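Side-chain contacts in putative ring-cleaving dioxygenase MhqO (Bacillus subtilis subsp. subtilis, PDB 3OAJ), which probably acts as an iron(II)-dependent extradiol ring-cleaving dioxygenase that may contribute to the degradation of aromatic compounds: residues 157-162 against 217-222; 168-173 against 257-262. All coordinates share one frame; numbering follows the deposited sequence.

Overall arrangement
The contacts, centred about 10 Å apart, are both buried. Interaction 1 is the deeper, about 9 Å from the chain centre against about 18 Å, and joins strands from both large sheets; interaction 2 sets helix 164-174 against the end of strand 253-258 and its following turn. Strands 215-223 and 253-258 share a sheet, while a short loop leads from strand 153-160 to helix 164-174. Both are apolar across their segments: interaction 1 adjoins in sequence the metal ligand His-218, which takes no part; interaction 2 sets one leucine against a phenylalanine edge and the carbon chain of a glutamate whose carboxylate bonds to turn and helix. A probable hydrogen bond, Glu-162 N to Gly-261 O, connects them.

Interaction 1. Residues 157-162 against 217-222; sequences ATLLSE and HHIAWR. With ZN (zinc ion), chain C.
Ile-219 makes both close contacts with segment 157-162, and its CD1 methyl is the touching atom each time. Ala-157 CB lies 4.0 Å from Ile-219 CD1, an ordinary van der Waals spacing, while Leu-159 CD2 stands farther off at 4.5 Å from the same methyl. The reach comes from the isoleucine torsions: CG1 is anti to the backbone N (chi1 -180°) and CD1 continues nearly extended, which carries the methyl across a gap where even the nearest CA atoms, those of Ala-157 and Ile-219, are 9.0 Å apart. On its own strand Ile-219 also lays CG1 over one face of the Trp-221 ring, 4.1 Å above the plane and offset toward the rim. The indole then approaches Leu-159 more loosely, with Trp-221 CZ2 4.8 Å from Leu-159 CD1. The whole contact is small, burying 113 Å² summed over both sides, and no hydrogen bond crosses it.

Toward the ends, the contact gives way to partly exposed residues. Glu-162 has a long, weak ion pair with Arg-208, and Arg-222 forms a salt bridge with Asp-270.

Strand alternation turns His-218 away from this apolar layer, and its NE2 binds the zinc ion at 2.3 Å. His-217 and His-218 both face Thr-13, a classic beta bulge just before Ile-219. His-11 and Glu-266 also bind the zinc, completing the facial triad of two histidines and one carboxylate found in extradiol dioxygenases with the vicinal oxygen chelate fold, consistent with a native iron(II) site.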
loop_
_atom_site.group_PDB
_atom_site.type_symbol
_atom_site.label_atom_id
_atom_site.label_comp_id
_atom_site.label_asym_id
_atom_site.label_seq_id
_atom_site.Cartn_x
_atom_site.Cartn_y
_atom_site.Cartn_z
ATOM N N ALA A 157 5.389 1.470 -6.924
ATOM C CA ALA A 157 5.631 0.077 -6.578
ATOM C C ALA A 157 6.344 -0.616 -7.717
ATOM O O ALA A 157 6.310 -0.145 -8.870
ATOM C CB ALA A 157 4.303 -0.652 -6.260
ATOM N N THR A 158 6.966 -1.748 -7.386
ATOM C CA THR A 158 7.610 -2.607 -8.376
ATOM C C THR A 158 6.851 -3.930 -8.408
ATOM O O THR A 158 6.695 -4.575 -7.379
ATOM C CB THR A 158 9.109 -2.859 -8.029
ATOM O OG1 THR A 158 9.809 -1.603 -8.081
ATOM C CG2 THR A 158 9.742 -3.873 -9.017
ATOM N N LEU A 159 6.339 -4.284 -9.584
ATOM C CA LEU A 159 5.526 -5.481 -9.776
ATOM C C LEU A 159 6.346 -6.633 -10.305
ATOM O O LEU A 159 7.161 -6.462 -11.209
ATOM C CB LEU A 159 4.378 -5.197 -10.757
ATOM C CG LEU A 159 3.548 -3.938 -10.451
ATOM C CD1 LEU A 159 2.435 -3.755 -11.487
ATOM C CD2 LEU A 159 2.973 -3.995 -9.042
ATOM N N LEU A 160 6.104 -7.810 -9.735
ATOM C CA LEU A 160 6.683 -9.067 -10.199
ATOM C C LEU A 160 5.554 -9.866 -10.837
ATOM O O LEU A 160 4.656 -10.341 -10.160
ATOM C CB LEU A 160 7.277 -9.846 -9.029
ATOM C CG LEU A 160 8.227 -9.081 -8.103
ATOM C CD1 LEU A 160 8.693 -9.992 -6.972
ATOM C CD2 LEU A 160 9.437 -8.552 -8.876
ATOM N N SER A 161 5.589 -9.962 -12.157
ATOM C CA SER A 161 4.513 -10.571 -12.925
ATOM C C SER A 161 4.933 -11.922 -13.510
ATOM O O SER A 161 6.065 -12.074 -13.986
ATOM C CB SER A 161 4.103 -9.619 -14.055
ATOM O OG SER A 161 3.218 -10.247 -14.963
ATOM N N GLU A 162 4.029 -12.901 -13.491
ATOM C CA GLU A 162 4.300 -14.171 -14.170
ATOM C C GLU A 162 4.336 -13.988 -15.689
ATOM O O GLU A 162 4.958 -14.776 -16.392
ATOM C CB GLU A 162 3.266 -15.235 -13.808
ATOM C CG GLU A 162 3.349 -15.738 -12.371
ATOM C CD GLU A 162 2.424 -16.914 -12.115
ATOM O OE1 GLU A 162 1.985 -17.565 -13.090
ATOM O OE2 GLU A 162 2.147 -17.185 -10.934
ATOM N N HIS A 217 -0.347 -8.659 -0.430
ATOM C CA HIS A 217 -1.544 -9.422 -0.819
ATOM C C HIS A 217 -2.148 -8.892 -2.120
ATOM O O HIS A 217 -2.518 -9.663 -3.009
ATOM C CB HIS A 217 -2.593 -9.397 0.300
ATOM C CG HIS A 217 -3.790 -10.249 0.011
ATOM N ND1 HIS A 217 -3.900 -11.551 0.447
ATOM C CD2 HIS A 217 -4.918 -9.993 -0.695
ATOM C CE1 HIS A 217 -5.050 -12.058 0.033
ATOM N NE2 HIS A 217 -5.685 -11.134 -0.665
ATOM N N HIS A 218 -2.266 -7.565 -2.217
ATOM C CA HIS A 218 -2.791 -6.946 -3.429
ATOM C C HIS A 218 -2.471 -5.466 -3.506
ATOM O O HIS A 218 -2.049 -4.848 -2.507
ATOM C CB HIS A 218 -4.300 -7.187 -3.557
ATOM C CG HIS A 218 -5.125 -6.559 -2.470
ATOM N ND1 HIS A 218 -5.485 -7.247 -1.329
ATOM C CD2 HIS A 218 -5.706 -5.339 -2.370
ATOM C CE1 HIS A 218 -6.250 -6.479 -0.575
ATOM N NE2 HIS A 218 -6.387 -5.309 -1.173
ATOM N N ILE A 219 -2.656 -4.908 -4.704
ATOM C CA ILE A 219 -2.476 -3.491 -4.924
ATOM C C ILE A 219 -3.767 -2.879 -5.456
ATOM O O ILE A 219 -4.360 -3.401 -6.399
ATOM C CB ILE A 219 -1.244 -3.227 -5.855
ATOM C CG1 ILE A 219 -1.042 -1.720 -6.090
ATOM C CG2 ILE A 219 -1.339 -4.004 -7.183
ATOM C CD1 ILE A 219 0.382 -1.342 -6.527
ATOM N N ALA A 220 -4.184 -1.766 -4.844
ATOM C CA ALA A 220 -5.410 -1.090 -5.255
ATOM C C ALA A 220 -5.098 0.205 -5.995
ATOM O O ALA A 220 -4.239 1.004 -5.582
ATOM C CB ALA A 220 -6.284 -0.799 -4.049
ATOM N N TRP A 221 -5.807 0.376 -7.103
ATOM C CA TRP A 221 -5.747 1.573 -7.929
ATOM C C TRP A 221 -6.965 2.447 -7.676
ATOM O O TRP A 221 -8.034 1.953 -7.349
ATOM C CB TRP A 221 -5.690 1.148 -9.401
ATOM C CG TRP A 221 -4.585 0.157 -9.631
ATOM C CD1 TRP A 221 -4.702 -1.199 -9.654
ATOM C CD2 TRP A 221 -3.192 0.442 -9.827
ATOM N NE1 TRP A 221 -3.477 -1.774 -9.842
ATOM C CE2 TRP A 221 -2.535 -0.790 -9.968
ATOM C CE3 TRP A 221 -2.443 1.626 -9.909
ATOM C CZ2 TRP A 221 -1.163 -0.888 -10.175
ATOM C CZ3 TRP A 221 -1.071 1.526 -10.115
ATOM C CH2 TRP A 221 -0.458 0.276 -10.275
ATOM N N ARG A 222 -6.784 3.747 -7.818
ATOM C CA ARG A 222 -7.834 4.732 -7.534
ATOM C C ARG A 222 -8.910 4.840 -8.598
ATOM O O ARG A 222 -8.635 4.798 -9.793
ATOM C CB ARG A 222 -7.210 6.116 -7.350
ATOM C CG ARG A 222 -6.331 6.201 -6.111
ATOM C CD ARG A 222 -5.478 7.438 -6.081
ATOM N NE ARG A 222 -6.290 8.638 -6.012
ATOM C CZ ARG A 222 -5.809 9.867 -6.092
ATOM N NH1 ARG A 222 -4.505 10.072 -6.229
ATOM N NH2 ARG A 222 -6.639 10.889 -6.019
HETATM ZN ZN ZN C . -7.597 -3.383 -0.896
#

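Interaction 2. Residues 168-173 against 257-262; sequences ADLLEN and FREHGE
Leu-170 meets segment 257-262 chiefly through one methyl, CD2, in apolar contact. The closest approach is Leu-170 CD2 to Glu-259 CB, 3.5 Å, with the glutamate CG next at 4.0 Å from that methyl; the two side chains cross obliquely. The same methyl reaches the edge of the Phe-257 ring, close to its plane, with CD2 4.1 Å from Phe-257 CE2. Placing CG anti to the backbone N (chi1 171°) directs the leucine branch off the helix into this corner.

No hydrogen bond joins the two segments themselves, but the Glu-259 carboxylate reaches helix 164-174 just before Ala-168, where Thr-167 OG1 is hydrogen-bonded to OE2. Glu-259 is bent at chi2 (81°), folding its carboxylate back over the turn. Gly-261 N donates to Glu-259 OE2 at 3.1 Å, arriving from above the carboxylate plane. Ile-263 N binds OE1, so both oxygens of this buried side chain are engaged.

Backbone bonding closes the type I turn, with Glu-262 N 2.9 Å from Glu-259 O.

This turn joins strand 253-258 to strand 264-269, whose Phe-265 also touches Leu-170; Tyr-241 adds an edge-to-face contact to Phe-257, and helix 164-174 packs against this corner of the sheet.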
loop_
_atom_site.group_PDB
_atom_site.type_symbol
_atom_site.label_atom_id
_atom_site.label_comp_id
_atom_site.label_asym_id
_atom_site.label_seq_id
_atom_site.Cartn_x
_atom_site.Cartn_y
_atom_site.Cartn_z
ATOM N N ALA A 168 2.118 -5.369 -18.721
ATOM C CA ALA A 168 2.451 -4.092 -19.365
ATOM C C ALA A 168 1.301 -3.591 -20.226
ATOM O O ALA A 168 0.966 -2.405 -20.198
ATOM C CB ALA A 168 3.728 -4.215 -20.211
ATOM N N ASP A 169 0.719 -4.506 -20.995
ATOM C CA ASP A 169 -0.384 -4.199 -21.898
ATOM C C ASP A 169 -1.563 -3.664 -21.067
ATOM O O ASP A 169 -2.157 -2.629 -21.389
ATOM C CB ASP A 169 -0.752 -5.480 -22.662
ATOM C CG ASP A 169 -1.760 -5.260 -23.780
ATOM O OD1 ASP A 169 -1.858 -4.148 -24.332
ATOM O OD2 ASP A 169 -2.446 -6.246 -24.129
ATOM N N LEU A 170 -1.861 -4.337 -19.957
ATOM C CA LEU A 170 -2.891 -3.874 -19.027
ATOM C C LEU A 170 -2.613 -2.465 -18.474
ATOM O O LEU A 170 -3.474 -1.585 -18.508
ATOM C CB LEU A 170 -3.038 -4.878 -17.884
ATOM C CG LEU A 170 -3.905 -4.490 -16.694
ATOM C CD1 LEU A 170 -5.378 -4.218 -17.078
ATOM C CD2 LEU A 170 -3.836 -5.584 -15.646
ATOM N N LEU A 171 -1.408 -2.249 -17.947
ATOM C CA LEU A 171 -1.070 -0.955 -17.370
ATOM C C LEU A 171 -1.164 0.170 -18.390
ATOM O O LEU A 171 -1.746 1.232 -18.106
ATOM C CB LEU A 171 0.336 -1.019 -16.780
ATOM C CG LEU A 171 0.470 -1.844 -15.500
ATOM C CD1 LEU A 171 1.935 -2.051 -15.156
ATOM C CD2 LEU A 171 -0.303 -1.194 -14.335
ATOM N N GLU A 172 -0.575 -0.040 -19.566
ATOM C CA GLU A 172 -0.479 1.037 -20.557
ATOM C C GLU A 172 -1.785 1.229 -21.323
ATOM O O GLU A 172 -2.300 2.345 -21.432
ATOM C CB GLU A 172 0.659 0.767 -21.540
ATOM C CG GLU A 172 0.931 1.959 -22.459
ATOM C CD GLU A 172 2.137 1.761 -23.354
ATOM O OE1 GLU A 172 2.909 0.802 -23.132
ATOM O OE2 GLU A 172 2.328 2.586 -24.276
ATOM N N ASN A 173 -2.324 0.135 -21.837
ATOM C CA ASN A 173 -3.359 0.217 -22.864
ATOM C C ASN A 173 -4.785 0.090 -22.347
ATOM O O ASN A 173 -5.718 0.519 -23.014
ATOM C CB ASN A 173 -3.047 -0.764 -23.998
ATOM C CG ASN A 173 -1.653 -0.551 -24.558
ATOM O OD1 ASN A 173 -1.260 0.590 -24.847
ATOM N ND2 ASN A 173 -0.892 -1.630 -24.695
ATOM N N PHE A 257 -9.756 -7.854 -9.218
ATOM C CA PHE A 257 -9.533 -8.738 -10.363
ATOM C C PHE A 257 -8.092 -9.196 -10.382
ATOM O O PHE A 257 -7.176 -8.385 -10.161
ATOM C CB PHE A 257 -9.929 -8.076 -11.694
ATOM C CG PHE A 257 -9.091 -6.883 -12.092
ATOM C CD1 PHE A 257 -9.300 -5.634 -11.514
ATOM C CD2 PHE A 257 -8.137 -6.991 -13.125
ATOM C CE1 PHE A 257 -8.550 -4.512 -11.921
ATOM C CE2 PHE A 257 -7.389 -5.881 -13.534
ATOM C CZ PHE A 257 -7.602 -4.645 -12.936
ATOM N N ARG A 258 -7.901 -10.494 -10.611
ATOM C CA ARG A 258 -6.548 -11.018 -10.766
ATOM C C ARG A 258 -6.104 -10.825 -12.193
ATOM O O ARG A 258 -6.814 -11.208 -13.140
ATOM C CB ARG A 258 -6.456 -12.494 -10.367
ATOM C CG ARG A 258 -4.992 -12.899 -10.145
ATOM C CD ARG A 258 -4.851 -14.119 -9.314
ATOM N NE ARG A 258 -5.369 -13.977 -7.957
ATOM C CZ ARG A 258 -4.653 -13.621 -6.894
ATOM N NH1 ARG A 258 -3.357 -13.308 -7.006
ATOM N NH2 ARG A 258 -5.241 -13.584 -5.701
ATOM N N GLU A 259 -4.950 -10.183 -12.376
ATOM C CA GLU A 259 -4.511 -9.920 -13.740
ATOM C C GLU A 259 -3.719 -11.109 -14.285
ATOM O O GLU A 259 -3.536 -12.111 -13.572
ATOM C CB GLU A 259 -3.829 -8.551 -13.849
ATOM C CG GLU A 259 -2.575 -8.340 -13.004
ATOM C CD GLU A 259 -1.340 -8.939 -13.644
ATOM O OE1 GLU A 259 -0.639 -9.692 -12.948
ATOM O OE2 GLU A 259 -1.097 -8.697 -14.847
ATOM N N HIS A 260 -3.313 -11.040 -15.555
ATOM C CA HIS A 260 -2.782 -12.238 -16.216
ATOM C C HIS A 260 -1.408 -12.664 -15.704
ATOM O O HIS A 260 -1.043 -13.834 -15.829
ATOM C CB HIS A 260 -2.768 -12.086 -17.741
ATOM C CG HIS A 260 -4.098 -11.723 -18.328
ATOM N ND1 HIS A 260 -5.284 -12.292 -17.910
ATOM C CD2 HIS A 260 -4.433 -10.831 -19.290
ATOM C CE1 HIS A 260 -6.286 -11.786 -18.607
ATOM N NE2 HIS A 260 -5.796 -10.903 -19.458
ATOM N N GLY A 261 -0.651 -11.717 -15.144
ATOM C CA GLY A 261 0.618 -12.051 -14.488
ATOM C C GLY A 261 0.431 -12.574 -13.066
ATOM O O GLY A 261 1.409 -12.790 -12.340
ATOM N N GLU A 262 -0.831 -12.786 -12.689
ATOM C CA GLU A 262 -1.242 -13.370 -11.398
ATOM C C GLU A 262 -1.210 -12.421 -10.195
ATOM O O GLU A 262 -1.472 -12.848 -9.067
ATOM C CB GLU A 262 -0.517 -14.695 -11.100
ATOM C CG GLU A 262 -0.960 -15.834 -12.027
ATOM C CD GLU A 262 -2.465 -16.064 -11.973
ATOM O OE1 GLU A 262 -2.992 -16.152 -10.852
ATOM O OE2 GLU A 262 -3.108 -16.151 -13.041
#